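Local coordinates for extracellular solute-binding protein family 1 (Arthrobacter chlorophenolicus, PDB 4R2F) that binds laminaribiose in the cleft of a solute-binding fold and probably delivers such sugars to a bacterial ABC transporter, at residues D44-T49 and I75-F80; Q103-E108 and E138-S143; A177-A182 and L242-N247. All blocks are in the same frame, centred on the assembly; numbering follows the deposited sequence.

Interaction 1: D44-T49 and I75-F80. With BGC (beta-D-glucopyranose), chain B; BGC (beta-D-glucopyranose), chain C.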
loop_
_atom_site.group_PDB
_atom_site.type_symbol
_atom_site.label_atom_id
_atom_site.label_comp_id
_atom_site.label_asym_id
_atom_site.label_seq_id
_atom_site.Cartn_x
_atom_site.Cartn_y
_atom_site.Cartn_z
ATOM N N ASP A 44 -1.245 -1.861 -15.559
ATOM C CA ASP A 44 -0.333 -1.535 -14.467
ATOM C C ASP A 44 -0.764 -0.213 -13.818
ATOM O O ASP A 44 -1.415 0.610 -14.460
ATOM C CB ASP A 44 1.084 -1.384 -15.030
ATOM C CG ASP A 44 2.189 -1.500 -13.950
ATOM O OD1 ASP A 44 1.948 -2.125 -12.890
ATOM O OD2 ASP A 44 3.317 -1.018 -14.194
ATOM N N MET A 45 -0.388 0.001 -12.561
ATOM C CA MET A 45 -0.817 1.184 -11.826
ATOM C C MET A 45 0.337 2.210 -11.855
ATOM O O MET A 45 1.481 1.865 -12.186
ATOM C CB MET A 45 -1.159 0.815 -10.373
ATOM C CG MET A 45 -2.179 -0.317 -10.182
ATOM S SD MET A 45 -3.682 -0.226 -11.167
ATOM C CE MET A 45 -4.453 1.152 -10.374
ATOM N N PRO A 46 0.065 3.447 -11.435
ATOM C CA PRO A 46 1.152 4.380 -11.241
ATOM C C PRO A 46 1.726 4.112 -9.863
ATOM O O PRO A 46 1.293 4.701 -8.869
ATOM C CB PRO A 46 0.465 5.764 -11.345
ATOM C CG PRO A 46 -0.939 5.482 -11.797
ATOM C CD PRO A 46 -1.226 4.118 -11.243
ATOM N N TRP A 47 2.631 3.152 -9.803
ATOM C CA TRP A 47 3.253 2.721 -8.562
ATOM C C TRP A 47 4.181 3.720 -7.873
ATOM O O TRP A 47 4.269 3.754 -6.659
ATOM C CB TRP A 47 3.885 1.344 -8.720
ATOM C CG TRP A 47 2.846 0.276 -8.830
ATOM C CD1 TRP A 47 2.479 -0.400 -9.949
ATOM C CD2 TRP A 47 2.011 -0.211 -7.780
ATOM N NE1 TRP A 47 1.478 -1.281 -9.660
ATOM C CE2 TRP A 47 1.177 -1.188 -8.331
ATOM C CE3 TRP A 47 1.899 0.081 -6.423
ATOM C CZ2 TRP A 47 0.243 -1.874 -7.576
ATOM C CZ3 TRP A 47 0.974 -0.602 -5.677
ATOM C CH2 TRP A 47 0.157 -1.566 -6.253
ATOM N N ALA A 48 4.934 4.477 -8.651
ATOM C CA ALA A 48 5.848 5.440 -8.069
ATOM C C ALA A 48 5.844 6.753 -8.849
ATOM O O ALA A 48 4.825 7.404 -8.954
ATOM C CB ALA A 48 7.239 4.838 -7.947
ATOM N N THR A 49 6.994 7.143 -9.373
ATOM C CA THR A 49 7.106 8.275 -10.271
ATOM C C THR A 49 6.708 7.900 -11.688
ATOM O O THR A 49 6.654 6.733 -12.043
ATOM C CB THR A 49 8.532 8.842 -10.310
ATOM O OG1 THR A 49 9.402 7.887 -10.918
ATOM C CG2 THR A 49 9.012 9.160 -8.921
ATOM N N ILE A 75 -3.542 2.216 -15.550
ATOM C CA ILE A 75 -4.841 2.463 -14.938
ATOM C C ILE A 75 -4.587 3.426 -13.788
ATOM O O ILE A 75 -3.705 3.191 -12.984
ATOM C CB ILE A 75 -5.442 1.144 -14.394
ATOM C CG1 ILE A 75 -5.580 0.124 -15.512
ATOM C CG2 ILE A 75 -6.782 1.412 -13.717
ATOM C CD1 ILE A 75 -6.522 0.545 -16.636
ATOM N N GLN A 76 -5.342 4.521 -13.713
ATOM C CA GLN A 76 -5.158 5.505 -12.637
ATOM C C GLN A 76 -5.685 4.977 -11.295
ATOM O O GLN A 76 -6.557 4.127 -11.259
ATOM C CB GLN A 76 -5.850 6.827 -12.986
ATOM C CG GLN A 76 -5.307 7.522 -14.245
ATOM C CD GLN A 76 -3.807 7.819 -14.177
ATOM O OE1 GLN A 76 -3.062 7.527 -15.110
ATOM N NE2 GLN A 76 -3.363 8.387 -13.076
ATOM N N TRP A 77 -5.133 5.476 -10.191
ATOM C CA TRP A 77 -5.590 5.044 -8.895
ATOM C C TRP A 77 -7.033 5.460 -8.582
ATOM O O TRP A 77 -7.754 4.704 -7.924
ATOM C CB TRP A 77 -4.666 5.555 -7.801
ATOM C CG TRP A 77 -3.445 4.740 -7.655
ATOM C CD1 TRP A 77 -2.160 5.132 -7.888
ATOM C CD2 TRP A 77 -3.383 3.375 -7.249
ATOM N NE1 TRP A 77 -1.294 4.088 -7.647
ATOM C CE2 TRP A 77 -2.022 3.000 -7.250
ATOM C CE3 TRP A 77 -4.343 2.432 -6.867
ATOM C CZ2 TRP A 77 -1.611 1.721 -6.901
ATOM C CZ3 TRP A 77 -3.934 1.167 -6.518
ATOM C CH2 TRP A 77 -2.587 0.814 -6.547
ATOM N N ASN A 78 -7.467 6.640 -9.021
ATOM C CA ASN A 78 -8.803 7.102 -8.609
ATOM C C ASN A 78 -9.868 6.167 -9.170
ATOM O O ASN A 78 -9.895 5.889 -10.383
ATOM C CB ASN A 78 -9.087 8.532 -9.041
ATOM C CG ASN A 78 -10.269 9.138 -8.283
ATOM O OD1 ASN A 78 -10.284 9.194 -7.044
ATOM N ND2 ASN A 78 -11.261 9.582 -9.015
ATOM N N ASN A 79 -10.700 5.639 -8.279
ATOM C CA ASN A 79 -11.801 4.782 -8.692
ATOM C C ASN A 79 -11.333 3.458 -9.335
ATOM O O ASN A 79 -12.086 2.822 -10.089
ATOM C CB ASN A 79 -12.721 5.551 -9.680
ATOM C CG ASN A 79 -14.199 5.210 -9.505
ATOM O OD1 ASN A 79 -14.625 4.768 -8.444
ATOM N ND2 ASN A 79 -14.978 5.416 -10.546
ATOM N N PHE A 80 -10.114 3.022 -9.019
ATOM C CA PHE A 80 -9.533 1.825 -9.660
ATOM C C PHE A 80 -10.400 0.573 -9.448
ATOM O O PHE A 80 -10.493 -0.283 -10.321
ATOM C CB PHE A 80 -8.111 1.559 -9.146
ATOM C CG PHE A 80 -8.068 0.881 -7.810
ATOM C CD1 PHE A 80 -8.153 1.618 -6.637
ATOM C CD2 PHE A 80 -7.943 -0.505 -7.713
ATOM C CE1 PHE A 80 -8.138 0.992 -5.403
ATOM C CE2 PHE A 80 -7.929 -1.135 -6.464
ATOM C CZ PHE A 80 -8.023 -0.390 -5.317
HETATM C C2 BGC B . 0.848 3.360 -3.146
HETATM C C3 BGC B . -0.594 2.854 -3.305
HETATM C C4 BGC B . -1.557 4.045 -3.202
HETATM C C5 BGC B . -1.140 5.163 -4.192
HETATM C C6 BGC B . -2.100 6.359 -4.201
HETATM C C1 BGC B . 1.113 4.521 -4.123
HETATM O O1 BGC B . 2.418 5.064 -3.929
HETATM O O2 BGC B . 1.764 2.272 -3.362
HETATM O O3 BGC B . -0.820 1.812 -2.319
HETATM O O4 BGC B . -2.920 3.702 -3.481
HETATM O O5 BGC B . 0.158 5.567 -3.849
HETATM O O6 BGC B . -2.254 6.867 -2.874
HETATM C C2 BGC C . -1.394 -0.481 -2.045
HETATM C C3 BGC C . -2.378 -1.517 -2.591
HETATM C C4 BGC C . -3.806 -1.085 -2.290
HETATM C C5 BGC C . -4.052 0.317 -2.830
HETATM C C6 BGC C . -5.440 0.846 -2.442
HETATM C C1 BGC C . -1.731 0.825 -2.746
HETATM O O2 BGC C . -0.049 -0.865 -2.301
HETATM O O3 BGC C . -2.123 -2.798 -2.015
HETATM O O4 BGC C . -4.719 -1.956 -2.945
HETATM O O5 BGC C . -3.053 1.220 -2.346
HETATM O O6 BGC C . -5.594 0.986 -1.013
#
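Asp-44 and Ile-75 join the two loops by a backbone hydrogen bond, Ile-75 N to Asp-44 O at 2.9 Å. Strand 40-44, helix 50-61 and the parallel strand 70-74 form a beta-alpha-beta crossover, and both loops leave the C-terminal ends of its strands. Beyond the bond the chains diverge: Pro-46 centres an inverse gamma turn, and a type II turn runs from Trp-77 to Phe-80. Between them sits the indole of Trp-77, whose NE1 donates to Pro-46 O (2.9 Å). The bond is bent, with the donor well above the carbonyl plane, and ties the rim of the indole to the proline turn.

Over one face of this indole lie Met-45 CE, 3.9 Å from the centroid of the Trp-77 six-membered ring, and Pro-46 CD above its five-membered ring, both as CH-pi contacts. Met-45 suits the place because its flexible chain, folded at chi2 (-47°) and chi3 (-70°), curls its methyl over the ring and against Phe-80 CB. The opposite face of Trp-77 receives the glucose of chain B, with C5 3.6 Å from Trp-77 NE1, the sugar stacking common in carbohydrate sites. Trp-77 also turns its benzo edge, at CH2, to the face of Trp-47 in a T-shaped pair with planes at 87°. Trp-47 in turn presents its own edge to O2 of both glucoses.

With an alanine here in place of Trp-77, the chain B sugar would probably lose its aromatic platform, Pro-46 O its indole donor, and Trp-47 the edge packed on its face.

Asp-44 is held by Tyr-52 and Tyr-72, and Thr-98 bonds Trp-47 NE1. Met-45 and Ile-75 rest on Phe-84 of helix 80-89, while Pro-46 touches Asn-53 of helix 50-61.

Interaction 2: Q103-E108 and E138-S143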
loop_
_atom_site.group_PDB
_atom_site.type_symbol
_atom_site.label_atom_id
_atom_site.label_comp_id
_atom_site.label_asym_id
_atom_site.label_seq_id
_atom_site.Cartn_x
_atom_site.Cartn_y
_atom_site.Cartn_z
ATOM N N GLN A 103 -7.449 -7.414 -4.733
ATOM C CA GLN A 103 -8.250 -7.502 -5.942
ATOM C C GLN A 103 -8.343 -8.930 -6.557
ATOM O O GLN A 103 -9.403 -9.385 -6.969
ATOM C CB GLN A 103 -7.588 -6.504 -6.904
ATOM C CG GLN A 103 -8.019 -6.464 -8.327
ATOM C CD GLN A 103 -7.410 -5.248 -9.020
ATOM O OE1 GLN A 103 -7.437 -4.144 -8.479
ATOM N NE2 GLN A 103 -6.877 -5.450 -10.206
ATOM N N ALA A 104 -7.227 -9.639 -6.595
ATOM C CA ALA A 104 -7.211 -10.989 -7.130
ATOM C C ALA A 104 -8.210 -11.923 -6.393
ATOM O O ALA A 104 -8.773 -12.826 -7.002
ATOM C CB ALA A 104 -5.809 -11.540 -7.049
ATOM N N PHE A 105 -8.429 -11.719 -5.094
ATOM C CA PHE A 105 -9.376 -12.562 -4.365
ATOM C C PHE A 105 -10.846 -12.294 -4.771
ATOM O O PHE A 105 -11.639 -13.213 -4.793
ATOM C CB PHE A 105 -9.211 -12.438 -2.848
ATOM C CG PHE A 105 -7.896 -12.966 -2.339
ATOM C CD1 PHE A 105 -7.748 -14.305 -2.042
ATOM C CD2 PHE A 105 -6.787 -12.124 -2.208
ATOM C CE1 PHE A 105 -6.530 -14.787 -1.595
ATOM C CE2 PHE A 105 -5.578 -12.596 -1.749
ATOM C CZ PHE A 105 -5.447 -13.928 -1.445
ATOM N N GLN A 106 -11.184 -11.039 -5.063
ATOM C CA GLN A 106 -12.511 -10.677 -5.523
ATOM C C GLN A 106 -12.741 -11.331 -6.857
ATOM O O GLN A 106 -13.778 -11.950 -7.080
ATOM C CB GLN A 106 -12.670 -9.169 -5.679
ATOM C CG GLN A 106 -14.092 -8.736 -5.986
ATOM C CD GLN A 106 -15.110 -9.371 -5.039
ATOM O OE1 GLN A 106 -16.131 -9.915 -5.470
ATOM N NE2 GLN A 106 -14.831 -9.309 -3.744
ATOM N N PHE A 107 -11.779 -11.215 -7.767
ATOM C CA PHE A 107 -12.006 -11.749 -9.118
ATOM C C PHE A 107 -11.964 -13.263 -9.133
ATOM O O PHE A 107 -12.591 -13.919 -9.974
ATOM C CB PHE A 107 -11.061 -11.102 -10.157
ATOM C CG PHE A 107 -11.315 -9.640 -10.343
ATOM C CD1 PHE A 107 -12.595 -9.191 -10.668
ATOM C CD2 PHE A 107 -10.305 -8.696 -10.164
ATOM C CE1 PHE A 107 -12.863 -7.844 -10.811
ATOM C CE2 PHE A 107 -10.575 -7.347 -10.297
ATOM C CZ PHE A 107 -11.852 -6.919 -10.624
ATOM N N GLU A 108 -11.276 -13.849 -8.174
ATOM C CA GLU A 108 -11.318 -15.301 -8.064
ATOM C C GLU A 108 -12.697 -15.780 -7.641
ATOM O O GLU A 108 -13.220 -16.756 -8.174
ATOM C CB GLU A 108 -10.297 -15.787 -7.065
ATOM C CG GLU A 108 -10.119 -17.290 -7.102
ATOM C CD GLU A 108 -10.603 -17.976 -5.854
ATOM O OE1 GLU A 108 -10.991 -17.284 -4.897
ATOM O OE2 GLU A 108 -10.537 -19.216 -5.819
ATOM N N GLU A 138 2.717 -17.963 -0.005
ATOM C CA GLU A 138 1.683 -18.757 0.667
ATOM C C GLU A 138 0.347 -18.043 0.930
ATOM O O GLU A 138 -0.716 -18.684 0.849
ATOM C CB GLU A 138 2.245 -19.298 2.000
ATOM C CG GLU A 138 3.375 -20.314 1.806
ATOM C CD GLU A 138 4.806 -19.759 1.884
ATOM O OE1 GLU A 138 5.091 -18.557 1.582
ATOM O OE2 GLU A 138 5.672 -20.589 2.241
ATOM N N PRO A 139 0.369 -16.729 1.244
ATOM C CA PRO A 139 -0.920 -16.048 1.380
ATOM C C PRO A 139 -1.866 -16.199 0.184
ATOM O O PRO A 139 -3.056 -15.962 0.334
ATOM C CB PRO A 139 -0.513 -14.579 1.520
ATOM C CG PRO A 139 0.818 -14.640 2.198
ATOM C CD PRO A 139 1.493 -15.805 1.514
ATOM N N PHE A 140 -1.337 -16.542 -0.985
ATOM C CA PHE A 140 -2.109 -16.578 -2.217
ATOM C C PHE A 140 -2.599 -17.962 -2.588
ATOM O O PHE A 140 -3.293 -18.136 -3.599
ATOM C CB PHE A 140 -1.275 -15.957 -3.330
ATOM C CG PHE A 140 -0.970 -14.530 -3.063
ATOM C CD1 PHE A 140 -1.959 -13.577 -3.230
ATOM C CD2 PHE A 140 0.242 -14.148 -2.549
ATOM C CE1 PHE A 140 -1.733 -12.256 -2.938
ATOM C CE2 PHE A 140 0.487 -12.825 -2.256
ATOM C CZ PHE A 140 -0.508 -11.876 -2.448
ATOM N N LYS A 141 -2.274 -18.944 -1.749
ATOM C CA LYS A 141 -2.656 -20.313 -2.024
ATOM C C LYS A 141 -4.067 -20.538 -1.508
ATOM O O LYS A 141 -4.350 -20.232 -0.354
ATOM C CB LYS A 141 -1.692 -21.264 -1.332
ATOM C CG LYS A 141 -1.877 -22.723 -1.721
ATOM C CD LYS A 141 -1.118 -23.622 -0.753
ATOM C CE LYS A 141 -1.236 -25.097 -1.107
ATOM N NZ LYS A 141 -0.762 -25.948 0.022
ATOM N N THR A 142 -4.940 -21.058 -2.371
ATOM C CA THR A 142 -6.281 -21.481 -1.978
ATOM C C THR A 142 -6.480 -22.938 -2.367
ATOM O O THR A 142 -5.678 -23.502 -3.088
ATOM C CB THR A 142 -7.396 -20.642 -2.671
ATOM O OG1 THR A 142 -7.507 -21.007 -4.053
ATOM C CG2 THR A 142 -7.137 -19.136 -2.544
ATOM N N SER A 143 -7.595 -23.507 -1.926
ATOM C CA SER A 143 -8.032 -24.848 -2.327
ATOM C C SER A 143 -7.945 -25.087 -3.844
ATOM O O SER A 143 -7.599 -26.174 -4.276
ATOM C CB SER A 143 -9.495 -25.092 -1.882
ATOM O OG SER A 143 -9.729 -24.714 -0.536
#
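Phe-105 reaches from helix 103-109 to the 3-10 turn 138-140 and the short strand 141-142, which pairs antiparallel with strand 145-161 as a beta hairpin in the mixed sheet of this solute-binding fold. Nearer the N-terminal end of the segment, Ala-104 packs on Asn-312 and Met-314 of strand 306-316, placing the helix against the sheet.

Phe-105 carries most of the apolar contact. With CG anti to its carbonyl carbon (chi1 -66°), it brings the ring across to the second segment, and its CZ comes 3.9 Å from Phe-140 CD1. The two rings meet rim to rim, with planes only 20° apart and centroids 6.0 Å from each other, so neither lies over the other's face. The edge of Phe-105 also points at a backbone oxygen: CZ is 3.6 Å from Pro-139 O, close to the ring plane, where the weakly positive ring hydrogens suit a carbonyl. Val-147 of strand 145-161 packs against Phe-105 as well.

One turn further on, Glu-108, bent at chi2, points its carboxylate toward Thr-142, whose branched beta carbon carries a methyl toward Phe-105 and a hydroxyl toward Glu-108. Their polar ends have other partners: Glu-108 OE2 joins Lys-144 in a salt bridge and Tyr-115 in a hydrogen bond, whereas Thr-142 OG1 bonds to Gly-145 O and Lys-144 N. Glu-108 OE2 and Thr-142 OG1 stay 3.9 Å apart, near neighbours without a bond.

Interaction 3: A177-A182 and L242-N247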
loop_
_atom_site.group_PDB
_atom_site.type_symbol
_atom_site.label_atom_id
_atom_site.label_comp_id
_atom_site.label_asym_id
_atom_site.label_seq_id
_atom_site.Cartn_x
_atom_site.Cartn_y
_atom_site.Cartn_z
ATOM N N ALA A 177 1.610 10.300 22.418
ATOM C CA ALA A 177 1.683 11.484 23.258
ATOM C C ALA A 177 2.819 12.379 22.788
ATOM O O ALA A 177 2.649 13.582 22.694
ATOM C CB ALA A 177 1.868 11.097 24.727
ATOM N N SER A 178 3.975 11.804 22.474
ATOM C CA SER A 178 5.066 12.614 21.975
ATOM C C SER A 178 4.784 13.129 20.529
ATOM O O SER A 178 5.197 14.225 20.186
ATOM C CB SER A 178 6.416 11.893 22.126
ATOM O OG SER A 178 6.513 10.705 21.350
ATOM N N LEU A 179 4.047 12.374 19.709
ATOM C CA LEU A 179 3.658 12.862 18.367
ATOM C C LEU A 179 2.827 14.145 18.468
ATOM O O LEU A 179 3.085 15.137 17.766
ATOM C CB LEU A 179 2.903 11.771 17.577
ATOM C CG LEU A 179 2.176 12.124 16.276
ATOM C CD1 LEU A 179 3.101 12.826 15.313
ATOM C CD2 LEU A 179 1.579 10.868 15.633
ATOM N N LEU A 180 1.838 14.124 19.352
ATOM C CA LEU A 180 0.978 15.295 19.591
ATOM C C LEU A 180 1.758 16.512 20.085
ATOM O O LEU A 180 1.580 17.604 19.560
ATOM C CB LEU A 180 -0.130 14.956 20.582
ATOM C CG LEU A 180 -1.151 16.058 20.874
ATOM C CD1 LEU A 180 -1.927 16.461 19.630
ATOM C CD2 LEU A 180 -2.091 15.609 21.978
ATOM N N GLU A 181 2.612 16.339 21.088
ATOM C CA GLU A 181 3.448 17.464 21.576
ATOM C C GLU A 181 4.329 18.036 20.487
ATOM O O GLU A 181 4.340 19.233 20.259
ATOM C CB GLU A 181 4.328 17.060 22.781
ATOM C CG GLU A 181 3.552 16.863 24.074
ATOM C CD GLU A 181 2.663 18.051 24.395
ATOM O OE1 GLU A 181 3.216 19.162 24.518
ATOM O OE2 GLU A 181 1.422 17.883 24.503
ATOM N N ALA A 182 5.076 17.181 19.807
ATOM C CA ALA A 182 5.978 17.662 18.785
ATOM C C ALA A 182 5.184 18.316 17.650
ATOM O O ALA A 182 5.581 19.368 17.130
ATOM C CB ALA A 182 6.814 16.527 18.254
ATOM N N LEU A 242 -8.719 12.468 15.454
ATOM C CA LEU A 242 -9.559 13.667 15.619
ATOM C C LEU A 242 -8.887 14.765 16.429
ATOM O O LEU A 242 -9.045 15.945 16.121
ATOM C CB LEU A 242 -10.880 13.302 16.264
ATOM C CG LEU A 242 -11.803 12.470 15.390
ATOM C CD1 LEU A 242 -12.955 11.905 16.237
ATOM C CD2 LEU A 242 -12.328 13.309 14.235
ATOM N N GLU A 243 -8.101 14.379 17.431
ATOM C CA GLU A 243 -7.349 15.323 18.205
ATOM C C GLU A 243 -6.217 15.931 17.373
ATOM O O GLU A 243 -5.934 17.106 17.497
ATOM C CB GLU A 243 -6.781 14.636 19.435
ATOM C CG GLU A 243 -6.445 15.574 20.570
ATOM C CD GLU A 243 -5.882 14.829 21.766
ATOM O OE1 GLU A 243 -5.468 15.490 22.738
ATOM O OE2 GLU A 243 -5.836 13.578 21.736
ATOM N N LEU A 244 -5.534 15.131 16.562
ATOM C CA LEU A 244 -4.552 15.699 15.639
ATOM C C LEU A 244 -5.202 16.709 14.667
ATOM O O LEU A 244 -4.624 17.775 14.392
ATOM C CB LEU A 244 -3.844 14.618 14.854
ATOM C CG LEU A 244 -2.964 13.653 15.626
ATOM C CD1 LEU A 244 -2.297 12.730 14.629
ATOM C CD2 LEU A 244 -1.936 14.382 16.464
ATOM N N VAL A 245 -6.416 16.391 14.198
ATOM C CA VAL A 245 -7.185 17.287 13.320
ATOM C C VAL A 245 -7.601 18.586 14.017
ATOM O O VAL A 245 -7.413 19.679 13.457
ATOM C CB VAL A 245 -8.425 16.602 12.699
ATOM C CG1 VAL A 245 -9.286 17.606 11.928
ATOM C CG2 VAL A 245 -8.008 15.468 11.750
ATOM N N SER A 246 -8.125 18.487 15.233
ATOM C CA SER A 246 -8.587 19.694 15.970
ATOM C C SER A 246 -7.436 20.605 16.396
ATOM O O SER A 246 -7.610 21.791 16.508
ATOM C CB SER A 246 -9.429 19.313 17.200
ATOM O OG SER A 246 -8.668 18.560 18.117
ATOM N N ASN A 247 -6.270 20.026 16.646
ATOM C CA ASN A 247 -5.082 20.782 17.037
ATOM C C ASN A 247 -4.264 21.332 15.845
ATOM O O ASN A 247 -3.257 22.004 16.050
ATOM C CB ASN A 247 -4.178 19.895 17.935
ATOM C CG ASN A 247 -4.677 19.809 19.375
ATOM O OD1 ASN A 247 -4.353 20.655 20.186
ATOM N ND2 ASN A 247 -5.452 18.779 19.699
#
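Leu-180 and Leu-244 make the main apolar contact between two helices that run almost parallel, their short axes 8° apart in direction and 10.9 Å at closest approach. The meeting is through branch ends: Leu-180 CD1 lies 3.8 Å from Leu-244 CD2. Leucine suits both places because its isobutyl group is long enough to bridge helices at this spacing. In Leu-180 CG stands opposite the backbone N (chi1 -177°), which carries both methyls out toward the second helix. Leu-179 adds a looser contact, its CD2 being 4.4 Å from Leu-244 CD1, and reaches Phe-194 in a neighbouring loop. Leu-244 itself also packs on Val-249 and Ile-250, in the chain that follows its helix.

Mixed contacts lie beside this pair. Glu-243 runs extended, so its carboxylate end crosses the other methyl of Leu-180, with OE1 3.5 Å from Leu-180 CD2. This is van der Waals contact, and a long acidic side chain fits a partly exposed border where its charge can remain near solvent. Asn-247 brings ND2 to 4.2 Å from Leu-180 CD1.

The polar bonds are local to the end of helix 232-246. Asn-247 ND2 donates to Glu-243 O at 2.8 Å, nearly straight at 167°, with the acceptor in the amide plane. Ser-246 OG donates to the same Glu-243 O at 3.2 Å, and the backbone N of Asn-247 bonds to it as well. Three donors thus converge on one carbonyl of the last turn, and the ND2 bond holds the Asn-247 amide turned back on its own helix.

The whole is a near-parallel helix pair, leucine in the middle and Glu-243 at the border, joining helices 176-188 and 232-246 well away from the sugar site.

In the fold
From the N terminus, interaction 1 comes first, bringing the loop after strand 40-44 to the loop after strand 70-74 and closing a stretch that contains helix 50-61. Interaction 2 opens after it and returns from helix 103-109 to the edge strand 141-142. Interaction 3 closes the longest loop, from helix 176-188 to helix 232-246. The three follow in series; none nests within or crosses another. Interactions 1 and 2 touch where Phe-80 packs on Gln-103, linking the sugar-lining loops to helix 103-109, whereas interaction 3 lies across the chain's centre from interaction 2, their centres about 39 Å apart.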